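Local coordinates for protein collagen adhesin (Enterococcus faecalis, PDB 2OKM) that probably binds collagen, as the collagen-binding subdomain of a cell-wall-anchored surface adhesin, at residues V10-G15 with R21-V26; I39-G44 with V104-T109. One frame throughout, in Å; residues are numbered along the deposited sequence.

Interaction 1 of 2, residues V10-G15 with R21-V26; sequences VGDLAG and RWFLNV
OD1 of D12 is gripped by two donors of different kinds. NE of R21 reaches it at 2.8 Å in an almost straight bond (173°), along the syn lone pair and close to the guanidinium plane. The backbone N of A14 meets the same OD1 at 3.0 Å from above the carboxylate plane, which makes D12 the start of an Asx turn where the chain leaves the strand. NH2 of R21 takes OD2 at 2.9 Å, so the arginine holds the carboxylate side-on, one nitrogen to each oxygen, the two planes only 25° apart. This salt bridge, joined by the turn, fixes the rotation of the carboxylate and probably keeps it ionised. The arginine chain bends at chi3 (-50°) to bring NE alongside the acid, its CD passing 3.2 Å from O of A14. CZ of F23 sits over one face of the guanidinium, 3.6 Å above its plane; the phenyl ring presents its edge to CZ of R21.

The pairing itself is carried by the backbones. V10 and F23 form a hydrogen-bonded pair, the N of F23 giving to O of V10 at 2.8 Å, while D12 and R21 form the next one. G11 and W22, between them, are a non-hydrogen-bonded pair with closely spaced backbones; CE3 of the indole sits 3.8 Å from CA of G11. The side chains of V10, D12, R21 and F23 share one face of the sheet. W22 lies on the other, packed against Y106, with NE1 bonded to OE1 of Q47. CG2 of V10 adds apolar contact with CB of F23. Together these features describe an antiparallel beta hairpin, strands 7-12 and 19-26, its pairing reinforced by a cross-strand salt bridge in the collagen-binding domain.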
loop_
_atom_site.group_PDB
_atom_site.type_symbol
_atom_site.label_atom_id
_atom_site.label_comp_id
_atom_site.label_asym_id
_atom_site.label_seq_id
_atom_site.Cartn_x
_atom_site.Cartn_y
_atom_site.Cartn_z
ATOM N N VAL A 10 -6.676 -0.272 4.221
ATOM C CA VAL A 10 -8.010 0.284 4.415
ATOM C C VAL A 10 -8.230 1.405 3.416
ATOM O O VAL A 10 -7.304 1.854 2.745
ATOM C CB VAL A 10 -8.203 0.867 5.834
ATOM C CG1 VAL A 10 -8.205 -0.249 6.855
ATOM C CG2 VAL A 10 -7.096 1.875 6.141
ATOM N N GLY A 11 -9.470 1.857 3.319
ATOM C CA GLY A 11 -9.781 2.943 2.416
ATOM C C GLY A 11 -11.001 3.691 2.904
ATOM O O GLY A 11 -11.664 3.261 3.852
ATOM N N ASP A 12 -11.283 4.825 2.274
ATOM C CA ASP A 12 -12.454 5.612 2.623
ATOM C C ASP A 12 -12.887 6.446 1.427
ATOM O O ASP A 12 -12.211 6.466 0.396
ATOM C CB ASP A 12 -12.187 6.511 3.843
ATOM C CG ASP A 12 -11.110 7.549 3.598
ATOM O OD1 ASP A 12 -11.146 8.222 2.548
ATOM O OD2 ASP A 12 -10.231 7.708 4.476
ATOM N N LEU A 13 -14.025 7.116 1.563
ATOM C CA LEU A 13 -14.559 7.952 0.494
ATOM C C LEU A 13 -14.501 9.432 0.882
ATOM O O LEU A 13 -15.384 10.215 0.528
ATOM C CB LEU A 13 -16.008 7.552 0.197
ATOM C CG LEU A 13 -16.264 6.069 -0.083
ATOM C CD1 LEU A 13 -17.749 5.847 -0.298
ATOM C CD2 LEU A 13 -15.473 5.623 -1.308
ATOM N N ALA A 14 -13.458 9.808 1.613
ATOM C CA ALA A 14 -13.283 11.190 2.049
ATOM C C ALA A 14 -12.576 12.015 0.983
ATOM O O ALA A 14 -11.868 11.472 0.138
ATOM C CB ALA A 14 -12.482 11.226 3.339
ATOM N N GLY A 15 -12.776 13.329 1.022
ATOM C CA GLY A 15 -12.121 14.200 0.062
ATOM C C GLY A 15 -12.800 14.394 -1.283
ATOM O O GLY A 15 -13.904 14.931 -1.362
ATOM N N ARG A 21 -10.186 6.575 -1.585
ATOM C CA ARG A 21 -8.841 6.805 -1.069
ATOM C C ARG A 21 -8.386 5.502 -0.428
ATOM O O ARG A 21 -9.067 4.963 0.445
ATOM C CB ARG A 21 -8.828 7.918 -0.016
ATOM C CG ARG A 21 -9.362 9.263 -0.482
ATOM C CD ARG A 21 -8.878 10.365 0.459
ATOM N NE ARG A 21 -9.124 10.034 1.862
ATOM C CZ ARG A 21 -8.498 10.608 2.887
ATOM N NH1 ARG A 21 -7.585 11.545 2.670
ATOM N NH2 ARG A 21 -8.782 10.243 4.131
ATOM N N TRP A 22 -7.242 4.989 -0.871
ATOM C CA TRP A 22 -6.714 3.739 -0.338
ATOM C C TRP A 22 -5.434 3.969 0.450
ATOM O O TRP A 22 -4.706 4.936 0.210
ATOM C CB TRP A 22 -6.446 2.740 -1.475
ATOM C CG TRP A 22 -7.691 2.160 -2.098
ATOM C CD1 TRP A 22 -8.214 2.461 -3.327
ATOM C CD2 TRP A 22 -8.571 1.190 -1.515
ATOM N NE1 TRP A 22 -9.362 1.735 -3.542
ATOM C CE2 TRP A 22 -9.604 0.944 -2.447
ATOM C CE3 TRP A 22 -8.583 0.495 -0.295
ATOM C CZ2 TRP A 22 -10.648 0.043 -2.197
ATOM C CZ3 TRP A 22 -9.622 -0.405 -0.044
ATOM C CH2 TRP A 22 -10.637 -0.624 -0.996
ATOM N N PHE A 23 -5.177 3.081 1.405
ATOM C CA PHE A 23 -3.988 3.184 2.241
ATOM C C PHE A 23 -3.328 1.827 2.447
ATOM O O PHE A 23 -3.986 0.863 2.850
ATOM C CB PHE A 23 -4.346 3.737 3.628
ATOM C CG PHE A 23 -5.077 5.054 3.604
ATOM C CD1 PHE A 23 -6.428 5.115 3.282
ATOM C CD2 PHE A 23 -4.416 6.234 3.937
ATOM C CE1 PHE A 23 -7.113 6.332 3.289
ATOM C CE2 PHE A 23 -5.092 7.458 3.948
ATOM C CZ PHE A 23 -6.443 7.504 3.624
ATOM N N LEU A 24 -2.030 1.757 2.167
ATOM C CA LEU A 24 -1.267 0.536 2.388
ATOM C C LEU A 24 -0.390 0.889 3.584
ATOM O O LEU A 24 0.496 1.733 3.484
ATOM C CB LEU A 24 -0.407 0.202 1.166
ATOM C CG LEU A 24 -1.161 0.119 -0.166
ATOM C CD1 LEU A 24 -0.171 -0.246 -1.255
ATOM C CD2 LEU A 24 -2.283 -0.916 -0.099
ATOM N N ASN A 25 -0.657 0.252 4.720
ATOM C CA ASN A 25 0.074 0.531 5.954
ATOM C C ASN A 25 1.128 -0.523 6.208
ATOM O O ASN A 25 0.831 -1.631 6.647
ATOM C CB ASN A 25 -0.923 0.599 7.099
ATOM C CG ASN A 25 -1.924 1.716 6.906
ATOM O OD1 ASN A 25 -1.609 2.884 7.120
ATOM N ND2 ASN A 25 -3.128 1.364 6.471
ATOM N N VAL A 26 2.373 -0.151 5.940
ATOM C CA VAL A 26 3.489 -1.070 6.053
ATOM C C VAL A 26 4.443 -0.871 7.225
ATOM O O VAL A 26 5.056 0.188 7.372
ATOM C CB VAL A 26 4.318 -1.024 4.746
ATOM C CG1 VAL A 26 5.385 -2.113 4.756
ATOM C CG2 VAL A 26 3.391 -1.161 3.543
#

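Interaction 2 of 2, residues I39-G44 with V104-T109; sequences IADRQG and VRYTST
Y106 turns its hydroxyl toward the carboxylate of D41, the two side chains approaching from opposite directions across the interior between two sheets. Strand 37-43 belongs to one antiparallel sheet and strand 101-110 to the other, in a beta sandwich of the immunoglobulin-like type of this adhesin family. No backbone hydrogen bond joins these two segments. Their axes come no nearer than 11.4 Å and run 28° from parallel, so the gap is bridged by side chains alone.

D41 sends its carboxylate inward with CG anti to the backbone N (chi1 -166°), and its plane stands nearly perpendicular to the phenol ring. OD2 of D41 and OH of Y106 remain 3.7 Å apart, and each side chain has a polar partner of its own: N122 for OD1 of D41, the amine of K9 for the hydroxyl. The ring of Y106 is packed as well, stacked with F54 and edge-to-face with F88.

Further along, Q43 stretches its extended chain toward S108, bringing the amide end past the edge of the tyrosine, where NE2 lies near the ring plane, 4.2 Å from CE1 of Y106. The serine hydroxyl, rotated beside its own backbone N, faces this amide. A hydrogen bond from NE2 of Q43 to OG of S108 is doubtful as modelled, because the two atoms are only 2.3 Å apart.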
loop_
_atom_site.group_PDB
_atom_site.type_symbol
_atom_site.label_atom_id
_atom_site.label_comp_id
_atom_site.label_asym_id
_atom_site.label_seq_id
_atom_site.Cartn_x
_atom_site.Cartn_y
_atom_site.Cartn_z
ATOM N N ILE A 39 4.404 -6.686 -2.308
ATOM C CA ILE A 39 2.948 -6.671 -2.325
ATOM C C ILE A 39 2.415 -6.836 -3.743
ATOM O O ILE A 39 2.853 -6.142 -4.659
ATOM C CB ILE A 39 2.396 -5.333 -1.779
ATOM C CG1 ILE A 39 2.874 -5.112 -0.345
ATOM C CG2 ILE A 39 0.869 -5.333 -1.852
ATOM C CD1 ILE A 39 2.487 -3.760 0.220
ATOM N N ALA A 40 1.485 -7.772 -3.918
ATOM C CA ALA A 40 0.842 -7.984 -5.211
ATOM C C ALA A 40 -0.579 -7.495 -4.961
ATOM O O ALA A 40 -1.316 -8.088 -4.171
ATOM C CB ALA A 40 0.839 -9.463 -5.579
ATOM N N ASP A 41 -0.955 -6.408 -5.625
ATOM C CA ASP A 41 -2.271 -5.814 -5.429
ATOM C C ASP A 41 -3.202 -5.927 -6.632
ATOM O O ASP A 41 -2.830 -5.583 -7.751
ATOM C CB ASP A 41 -2.095 -4.341 -5.046
ATOM C CG ASP A 41 -3.359 -3.728 -4.492
ATOM O OD1 ASP A 41 -4.358 -3.643 -5.235
ATOM O OD2 ASP A 41 -3.345 -3.333 -3.307
ATOM N N ARG A 42 -4.417 -6.413 -6.385
ATOM C CA ARG A 42 -5.427 -6.562 -7.427
ATOM C C ARG A 42 -6.676 -5.811 -6.987
ATOM O O ARG A 42 -7.400 -6.262 -6.097
ATOM C CB ARG A 42 -5.750 -8.039 -7.649
ATOM N N GLN A 43 -6.926 -4.669 -7.615
ATOM C CA GLN A 43 -8.076 -3.846 -7.262
ATOM C C GLN A 43 -9.404 -4.432 -7.721
ATOM O O GLN A 43 -9.478 -5.096 -8.757
ATOM C CB GLN A 43 -7.895 -2.444 -7.838
ATOM C CG GLN A 43 -8.891 -1.436 -7.322
ATOM C CD GLN A 43 -8.541 -0.032 -7.747
ATOM O OE1 GLN A 43 -8.650 0.325 -8.923
ATOM N NE2 GLN A 43 -8.101 0.773 -6.791
ATOM N N GLY A 44 -10.447 -4.181 -6.931
ATOM C CA GLY A 44 -11.774 -4.683 -7.238
ATOM C C GLY A 44 -12.488 -3.882 -8.308
ATOM O O GLY A 44 -11.993 -2.856 -8.771
ATOM N N VAL A 104 1.345 4.167 2.265
ATOM C CA VAL A 104 1.214 4.466 0.849
ATOM C C VAL A 104 -0.204 4.916 0.585
ATOM O O VAL A 104 -1.156 4.189 0.863
ATOM C CB VAL A 104 1.513 3.221 -0.022
ATOM C CG1 VAL A 104 1.553 3.609 -1.496
ATOM C CG2 VAL A 104 2.838 2.600 0.398
ATOM N N ARG A 105 -0.336 6.125 0.058
ATOM C CA ARG A 105 -1.640 6.678 -0.259
ATOM C C ARG A 105 -1.811 6.757 -1.767
ATOM O O ARG A 105 -0.903 7.172 -2.480
ATOM C CB ARG A 105 -1.784 8.091 0.323
ATOM C CG ARG A 105 -1.884 8.168 1.847
ATOM C CD ARG A 105 -2.007 9.622 2.294
ATOM N NE ARG A 105 -2.311 9.751 3.720
ATOM C CZ ARG A 105 -1.433 9.566 4.702
ATOM N NH1 ARG A 105 -0.175 9.246 4.428
ATOM N NH2 ARG A 105 -1.817 9.695 5.966
ATOM N N TYR A 106 -2.974 6.338 -2.251
ATOM C CA TYR A 106 -3.283 6.434 -3.669
ATOM C C TYR A 106 -4.789 6.421 -3.812
ATOM O O TYR A 106 -5.505 6.004 -2.901
ATOM C CB TYR A 106 -2.640 5.290 -4.472
ATOM C CG TYR A 106 -3.196 3.909 -4.206
ATOM C CD1 TYR A 106 -4.285 3.417 -4.931
ATOM C CD2 TYR A 106 -2.619 3.084 -3.238
ATOM C CE1 TYR A 106 -4.782 2.135 -4.699
ATOM C CE2 TYR A 106 -3.109 1.803 -2.997
ATOM C CZ TYR A 106 -4.189 1.335 -3.730
ATOM O OH TYR A 106 -4.677 0.072 -3.494
ATOM N N THR A 107 -5.277 6.892 -4.952
ATOM C CA THR A 107 -6.710 6.926 -5.175
ATOM C C THR A 107 -7.102 6.176 -6.424
ATOM O O THR A 107 -6.269 5.851 -7.268
ATOM C CB THR A 107 -7.225 8.366 -5.343
ATOM O OG1 THR A 107 -6.477 9.021 -6.376
ATOM C CG2 THR A 107 -7.090 9.139 -4.044
ATOM N N SER A 108 -8.390 5.891 -6.515
ATOM C CA SER A 108 -8.947 5.243 -7.681
ATOM C C SER A 108 -10.199 6.026 -7.988
ATOM O O SER A 108 -10.866 6.524 -7.081
ATOM C CB SER A 108 -9.281 3.785 -7.397
ATOM O OG SER A 108 -8.086 3.040 -7.286
ATOM N N THR A 109 -10.494 6.167 -9.271
ATOM C CA THR A 109 -11.682 6.883 -9.699
ATOM C C THR A 109 -12.838 5.895 -9.718
ATOM O O THR A 109 -12.688 4.764 -10.182
ATOM C CB THR A 109 -11.492 7.468 -11.114
ATOM O OG1 THR A 109 -10.435 8.435 -11.091
ATOM C CG2 THR A 109 -12.776 8.128 -11.596
#

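How the interactions relate
From the N terminus, interaction 1 closes first: strand 7-12 turns back within a few residues and pairs with strand 19-26 as a hairpin. The chain then crosses to the other sheet as strand 37-43, and interaction 2 closes a far longer excursion, some 60 residues, when strand 101-110 returns opposite it. The two contacts follow in series, neither nested nor crossed, yet they are physically joined. Strand 101-110 lies beside strand 19-26, with L24 O near V104 N and W22 N near Y106 O, both probable hydrogen bonds. Interaction 1 thus adds strand 7-12 to the edge of that sheet, while interaction 2 ties the sheet to the one holding strand 37-43.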